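Local coordinates for protein folylpolyglutamate synthase/dihydrofolate synthase (Thermotoga maritima, PDB 1O5Z) that probably adds L-glutamate to dihydropteroate and to tetrahydrofolyl-polyglutamate, using ATP and magnesium, and so serves folate biosynthesis, at residues E94-R97 against Y102-E105; H248-D253 against K337-G342. All blocks are in the same frame, centred on the assembly; numbering follows the deposited sequence.

Interaction 1 (E94-R97 against Y102-E105)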
loop_
_atom_site.group_PDB
_atom_site.type_symbol
_atom_site.label_atom_id
_atom_site.label_comp_id
_atom_site.label_asym_id
_atom_site.label_seq_id
_atom_site.Cartn_x
_atom_site.Cartn_y
_atom_site.Cartn_z
ATOM N N GLU A 94 -6.721 -7.815 -3.453
ATOM C CA GLU A 94 -5.540 -7.393 -2.677
ATOM C C GLU A 94 -5.871 -6.706 -1.333
ATOM O O GLU A 94 -5.043 -6.658 -0.396
ATOM C CB GLU A 94 -4.725 -6.366 -3.496
ATOM C CG GLU A 94 -4.030 -6.907 -4.716
ATOM C CD GLU A 94 -3.592 -5.815 -5.674
ATOM O OE1 GLU A 94 -3.317 -4.677 -5.221
ATOM O OE2 GLU A 94 -3.543 -6.089 -6.893
ATOM N N ARG A 95 -7.069 -6.134 -1.254
ATOM C CA ARG A 95 -7.448 -5.295 -0.122
ATOM C C ARG A 95 -7.705 -6.103 1.119
ATOM O O ARG A 95 -7.583 -5.587 2.188
ATOM C CB ARG A 95 -8.710 -4.454 -0.446
ATOM C CG ARG A 95 -8.526 -3.409 -1.503
ATOM C CD ARG A 95 -9.789 -2.856 -2.017
ATOM N NE ARG A 95 -9.537 -1.870 -3.052
ATOM C CZ ARG A 95 -9.493 -0.546 -2.857
ATOM N NH1 ARG A 95 -9.238 0.246 -3.898
ATOM N NH2 ARG A 95 -9.733 0.002 -1.652
ATOM N N ILE A 96 -8.096 -7.370 0.956
ATOM C CA ILE A 96 -8.508 -8.231 2.090
ATOM C C ILE A 96 -7.860 -9.606 1.971
ATOM O O ILE A 96 -8.037 -10.299 0.991
ATOM C CB ILE A 96 -10.034 -8.384 2.106
ATOM C CG1 ILE A 96 -10.713 -7.007 2.043
ATOM C CG2 ILE A 96 -10.478 -9.106 3.330
ATOM C CD1 ILE A 96 -12.205 -7.102 1.944
ATOM N N ARG A 97 -7.119 -9.981 3.003
ATOM C CA ARG A 97 -6.299 -11.159 2.970
ATOM C C ARG A 97 -6.430 -11.942 4.245
ATOM O O ARG A 97 -6.725 -11.397 5.294
ATOM C CB ARG A 97 -4.850 -10.777 2.746
ATOM C CG ARG A 97 -4.699 -9.774 1.719
ATOM C CD ARG A 97 -3.272 -9.596 1.276
ATOM N NE ARG A 97 -3.177 -8.422 0.421
ATOM C CZ ARG A 97 -2.057 -7.876 0.018
ATOM N NH1 ARG A 97 -0.877 -8.403 0.349
ATOM N NH2 ARG A 97 -2.119 -6.814 -0.774
ATOM N N TYR A 102 -5.147 -13.437 -0.979
ATOM C CA TYR A 102 -6.290 -12.575 -1.305
ATOM C C TYR A 102 -7.613 -13.322 -1.068
ATOM O O TYR A 102 -7.782 -14.472 -1.417
ATOM C CB TYR A 102 -6.281 -12.097 -2.757
ATOM C CG TYR A 102 -5.041 -11.385 -3.252
ATOM C CD1 TYR A 102 -4.864 -11.152 -4.615
ATOM C CD2 TYR A 102 -4.034 -10.943 -2.369
ATOM C CE1 TYR A 102 -3.702 -10.530 -5.091
ATOM C CE2 TYR A 102 -2.900 -10.307 -2.833
ATOM C CZ TYR A 102 -2.730 -10.095 -4.173
ATOM O OH TYR A 102 -1.575 -9.463 -4.589
ATOM N N ILE A 103 -8.572 -12.616 -0.508
ATOM C CA ILE A 103 -9.918 -13.105 -0.458
ATOM C C ILE A 103 -10.314 -13.596 -1.861
ATOM O O ILE A 103 -9.911 -13.000 -2.859
ATOM C CB ILE A 103 -10.826 -11.982 0.053
ATOM C CG1 ILE A 103 -12.252 -12.492 0.315
ATOM C CG2 ILE A 103 -10.856 -10.790 -0.923
ATOM C CD1 ILE A 103 -13.112 -11.479 1.035
ATOM N N SER A 104 -11.040 -14.710 -1.915
ATOM C CA SER A 104 -11.560 -15.198 -3.136
ATOM C C SER A 104 -12.715 -14.347 -3.610
ATOM O O SER A 104 -13.373 -13.688 -2.829
ATOM C CB SER A 104 -12.082 -16.620 -2.942
ATOM O OG SER A 104 -13.185 -16.635 -2.061
ATOM N N GLU A 105 -12.981 -14.402 -4.901
ATOM C CA GLU A 105 -14.207 -13.832 -5.463
ATOM C C GLU A 105 -15.461 -14.337 -4.735
ATOM O O GLU A 105 -16.369 -13.556 -4.418
ATOM C CB GLU A 105 -14.311 -14.185 -6.950
ATOM C CG GLU A 105 -13.273 -13.447 -7.776
ATOM C CD GLU A 105 -13.539 -13.465 -9.272
ATOM O OE1 GLU A 105 -14.486 -14.155 -9.718
ATOM O OE2 GLU A 105 -12.761 -12.781 -9.991
HETATM O O HOH W 1 -2.380 -8.428 -7.361
#
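The ring of Tyr102 lies over the backbone of Glu94, whose CA sits above the centre of one face in a CH-pi contact, 3.9 Å from the ring centroid. Tyr102 ends the second strand of a tight antiparallel hairpin, 96-98 against 101-102, at one edge of the mixed sheet in the Mur ligase middle domain, and Glu94 lies in the 3-10 turn that leads into the first. Arg97 and Tyr102 form a non-hydrogen-bonded pair, and their side chains run side by side on the same face of that sheet. CE2 of Tyr102 stands over the centre of the Arg97 guanidinium, 3.8 Å from CZ of Arg97, but the two planes are inclined by 55°, which rules out a parallel stack. The guanidinium is held from within its own segment: NE of Arg97, at 2.7 Å, and NH2, more bent and at 3.0 Å, both donate to Glu94 O, which lies nearly in the guanidinium plane. The guanidinium thus grips one carbonyl oxygen side-on with two nitrogens, which reach it from opposite faces of the carbonyl plane, while NH1 of Arg97 pairs with Glu100 in the turn. With CG anti to its carbonyl carbon (chi1 -69°), Glu94 runs alongside Tyr102, its CG 3.5 Å from CZ of the ring. Its carboxylate is occupied mainly by backbone N-H groups of Leu89, Ser90 and Thr91, and a water that donates to Glu94 OE2 also hydrogen-bonds Tyr102 OH. Beyond the paired residues the chain stays close: Ile103 packs its CG2 against CB of Ile96, and Tyr143 of helix 132-146 touches both isoleucines. Ile103 N gives Ile96 O a nearly straight hydrogen bond of 2.8 Å, with an N-H...O angle of 166°.

Interaction 2 (H248-D253 against K337-G342)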
loop_
_atom_site.group_PDB
_atom_site.type_symbol
_atom_site.label_atom_id
_atom_site.label_comp_id
_atom_site.label_asym_id
_atom_site.label_seq_id
_atom_site.Cartn_x
_atom_site.Cartn_y
_atom_site.Cartn_z
ATOM N N HIS A 248 16.950 -7.574 -4.314
ATOM C CA HIS A 248 16.323 -8.729 -3.606
ATOM C C HIS A 248 17.092 -9.270 -2.390
ATOM O O HIS A 248 16.812 -10.351 -1.901
ATOM C CB HIS A 248 16.037 -9.910 -4.558
ATOM C CG HIS A 248 15.712 -9.498 -5.958
ATOM N ND1 HIS A 248 14.547 -8.833 -6.289
ATOM C CD2 HIS A 248 16.404 -9.656 -7.115
ATOM C CE1 HIS A 248 14.543 -8.588 -7.586
ATOM N NE2 HIS A 248 15.655 -9.080 -8.112
ATOM N N GLU A 249 18.058 -8.527 -1.899
ATOM C CA GLU A 249 18.913 -9.045 -0.861
ATOM C C GLU A 249 19.508 -7.872 -0.117
ATOM O O GLU A 249 20.700 -7.692 -0.095
ATOM C CB GLU A 249 19.965 -9.947 -1.477
ATOM C CG GLU A 249 20.823 -10.709 -0.472
ATOM C CD GLU A 249 21.695 -11.782 -1.138
ATOM O OE1 GLU A 249 22.898 -11.936 -0.766
ATOM O OE2 GLU A 249 21.176 -12.471 -2.059
ATOM N N ASN A 250 18.631 -7.081 0.499
ATOM C CA ASN A 250 19.007 -5.845 1.160
ATOM C C ASN A 250 19.169 -6.080 2.637
ATOM O O ASN A 250 18.241 -6.415 3.339
ATOM C CB ASN A 250 17.971 -4.762 0.903
ATOM C CG ASN A 250 17.791 -4.486 -0.583
ATOM O OD1 ASN A 250 18.627 -3.798 -1.194
ATOM N ND2 ASN A 250 16.740 -5.069 -1.180
ATOM N N ARG A 251 20.381 -5.857 3.097
ATOM C CA ARG A 251 20.832 -6.390 4.347
ATOM C C ARG A 251 21.003 -5.247 5.362
ATOM O O ARG A 251 21.552 -4.192 5.046
ATOM C CB ARG A 251 22.096 -7.187 4.054
ATOM C CG ARG A 251 22.652 -8.037 5.147
ATOM C CD ARG A 251 23.754 -9.009 4.634
ATOM N NE ARG A 251 23.389 -9.741 3.396
ATOM C CZ ARG A 251 22.746 -10.933 3.323
ATOM N NH1 ARG A 251 22.352 -11.616 4.408
ATOM N NH2 ARG A 251 22.491 -11.446 2.125
ATOM N N PHE A 252 20.475 -5.451 6.568
ATOM C CA PHE A 252 20.520 -4.454 7.642
ATOM C C PHE A 252 20.510 -5.062 9.055
ATOM O O PHE A 252 20.118 -6.213 9.243
ATOM C CB PHE A 252 19.378 -3.451 7.470
ATOM C CG PHE A 252 18.026 -4.037 7.667
ATOM C CD1 PHE A 252 17.482 -4.914 6.718
ATOM C CD2 PHE A 252 17.286 -3.733 8.821
ATOM C CE1 PHE A 252 16.170 -5.481 6.909
ATOM C CE2 PHE A 252 15.998 -4.285 9.044
ATOM C CZ PHE A 252 15.441 -5.161 8.075
ATOM N N ASP A 253 20.989 -4.271 10.027
ATOM C CA ASP A 253 20.830 -4.557 11.461
ATOM C C ASP A 253 19.651 -3.757 12.016
ATOM O O ASP A 253 19.353 -2.673 11.518
ATOM C CB ASP A 253 22.087 -4.184 12.255
ATOM C CG ASP A 253 23.332 -4.813 11.704
ATOM O OD1 ASP A 253 23.224 -5.869 11.038
ATOM O OD2 ASP A 253 24.467 -4.306 11.873
ATOM N N LYS A 337 19.150 4.838 -9.509
ATOM C CA LYS A 337 20.573 5.116 -9.490
ATOM C C LYS A 337 21.319 4.205 -8.496
ATOM O O LYS A 337 22.542 3.976 -8.610
ATOM C CB LYS A 337 20.829 6.605 -9.188
ATOM C CG LYS A 337 20.268 7.648 -10.200
ATOM C CD LYS A 337 21.208 8.909 -10.266
ATOM C CE LYS A 337 20.529 10.280 -10.646
ATOM N NZ LYS A 337 19.664 10.249 -11.878
ATOM N N LEU A 338 20.589 3.685 -7.521
ATOM C CA LEU A 338 21.189 2.831 -6.515
ATOM C C LEU A 338 21.367 1.426 -7.016
ATOM O O LEU A 338 22.375 0.805 -6.773
ATOM C CB LEU A 338 20.316 2.757 -5.278
ATOM C CG LEU A 338 20.416 3.902 -4.289
ATOM C CD1 LEU A 338 19.425 3.647 -3.185
ATOM C CD2 LEU A 338 21.840 4.052 -3.732
ATOM N N TYR A 339 20.370 0.920 -7.699
ATOM C CA TYR A 339 20.320 -0.483 -7.994
ATOM C C TYR A 339 20.689 -0.801 -9.434
ATOM O O TYR A 339 20.914 -1.962 -9.765
ATOM C CB TYR A 339 18.910 -0.999 -7.689
ATOM C CG TYR A 339 18.610 -1.092 -6.196
ATOM C CD1 TYR A 339 17.832 -0.144 -5.556
ATOM C CD2 TYR A 339 19.095 -2.142 -5.428
ATOM C CE1 TYR A 339 17.546 -0.247 -4.200
ATOM C CE2 TYR A 339 18.818 -2.236 -4.085
ATOM C CZ TYR A 339 18.041 -1.293 -3.474
ATOM O OH TYR A 339 17.768 -1.379 -2.127
ATOM N N PHE A 340 20.751 0.213 -10.295
ATOM C CA PHE A 340 20.958 -0.007 -11.744
ATOM C C PHE A 340 22.024 0.880 -12.325
ATOM O O PHE A 340 21.981 1.213 -13.496
ATOM C CB PHE A 340 19.643 0.204 -12.475
ATOM C CG PHE A 340 18.638 -0.825 -12.130
ATOM C CD1 PHE A 340 18.667 -2.069 -12.758
ATOM C CD2 PHE A 340 17.718 -0.604 -11.120
ATOM C CE1 PHE A 340 17.734 -3.058 -12.423
ATOM C CE2 PHE A 340 16.803 -1.570 -10.784
ATOM C CZ PHE A 340 16.800 -2.807 -11.442
ATOM N N ASN A 341 22.991 1.237 -11.502
ATOM C CA ASN A 341 23.929 2.282 -11.860
ATOM C C ASN A 341 24.589 2.100 -13.255
ATOM O O ASN A 341 24.449 2.967 -14.166
ATOM C CB ASN A 341 24.968 2.397 -10.782
ATOM C CG ASN A 341 25.874 3.573 -10.997
ATOM O OD1 ASN A 341 25.407 4.659 -11.298
ATOM N ND2 ASN A 341 27.177 3.368 -10.841
ATOM N N GLY A 342 25.260 0.962 -13.452
ATOM C CA GLY A 342 25.849 0.642 -14.773
ATOM C C GLY A 342 24.867 0.205 -15.875
ATOM O O GLY A 342 25.256 0.037 -17.034
#
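Asn250 and Tyr339 reach for each other from opposite directions and meet through a hydrogen bond between their polar ends. From CB of Tyr339, at the last turn of helix 326-339, the side chain leaves with CG anti to the carbonyl carbon (chi1 -72°), which sends the ring across to strand 250-255. Leu245 and Asn268, both in loops, also touch this side chain. Farther out, CE2 comes within 3.3 Å of Asn250 OD1, and CZ lies 3.4 Å from that same oxygen, which sits at the ring edge close to its plane. At the tip, Tyr339 OH donates to Asn250 OD1 at 2.7 Å. The amide stands almost perpendicular to the ring, 88° between planes, and the hydroxyl approaches from above the carbonyl plane, 55° out of it. The same hydroxyl accepts from Gly269 N, so it is used both as donor and as acceptor. The buried Asn250 amide is fixed at both ends: OD1 also receives Lys246 N, and ND2 donates to Leu265 O and Asn268 OD1. A leucine here would probably leave the tyrosine hydroxyl without its acceptor and take from Lys246 N, Leu265 O and Asn268 OD1 the amide they bond to. The contact is small, 82 Å² in all, and joins the central strand of a three-stranded antiparallel sheet to a helix end in the glutamate ligase domain, a single direct hydrogen bond across the interface of the two domains, as the two-domain architecture of folylpolyglutamate synthases brings them together.

Interactions 1 and 2 are separate: their centres lie 31 Å apart, their nearest atoms about 16 Å apart, and no atoms touch. Interaction 1 is local, with only four residues between its segments, and stays inside the middle domain at the edge of its eight-stranded sheet. Interaction 2 spans 83 intervening residues and joins a separate three-stranded sheet to the end of a helix in the glutamate ligase domain by one hydrogen bond. One is thus internal to a domain, whereas the other lies at the junction of two and may help set how they sit together. In Mur-type ligases ATP and substrates bind between these domains; neither contact includes a bound nucleotide, folate or magnesium ion.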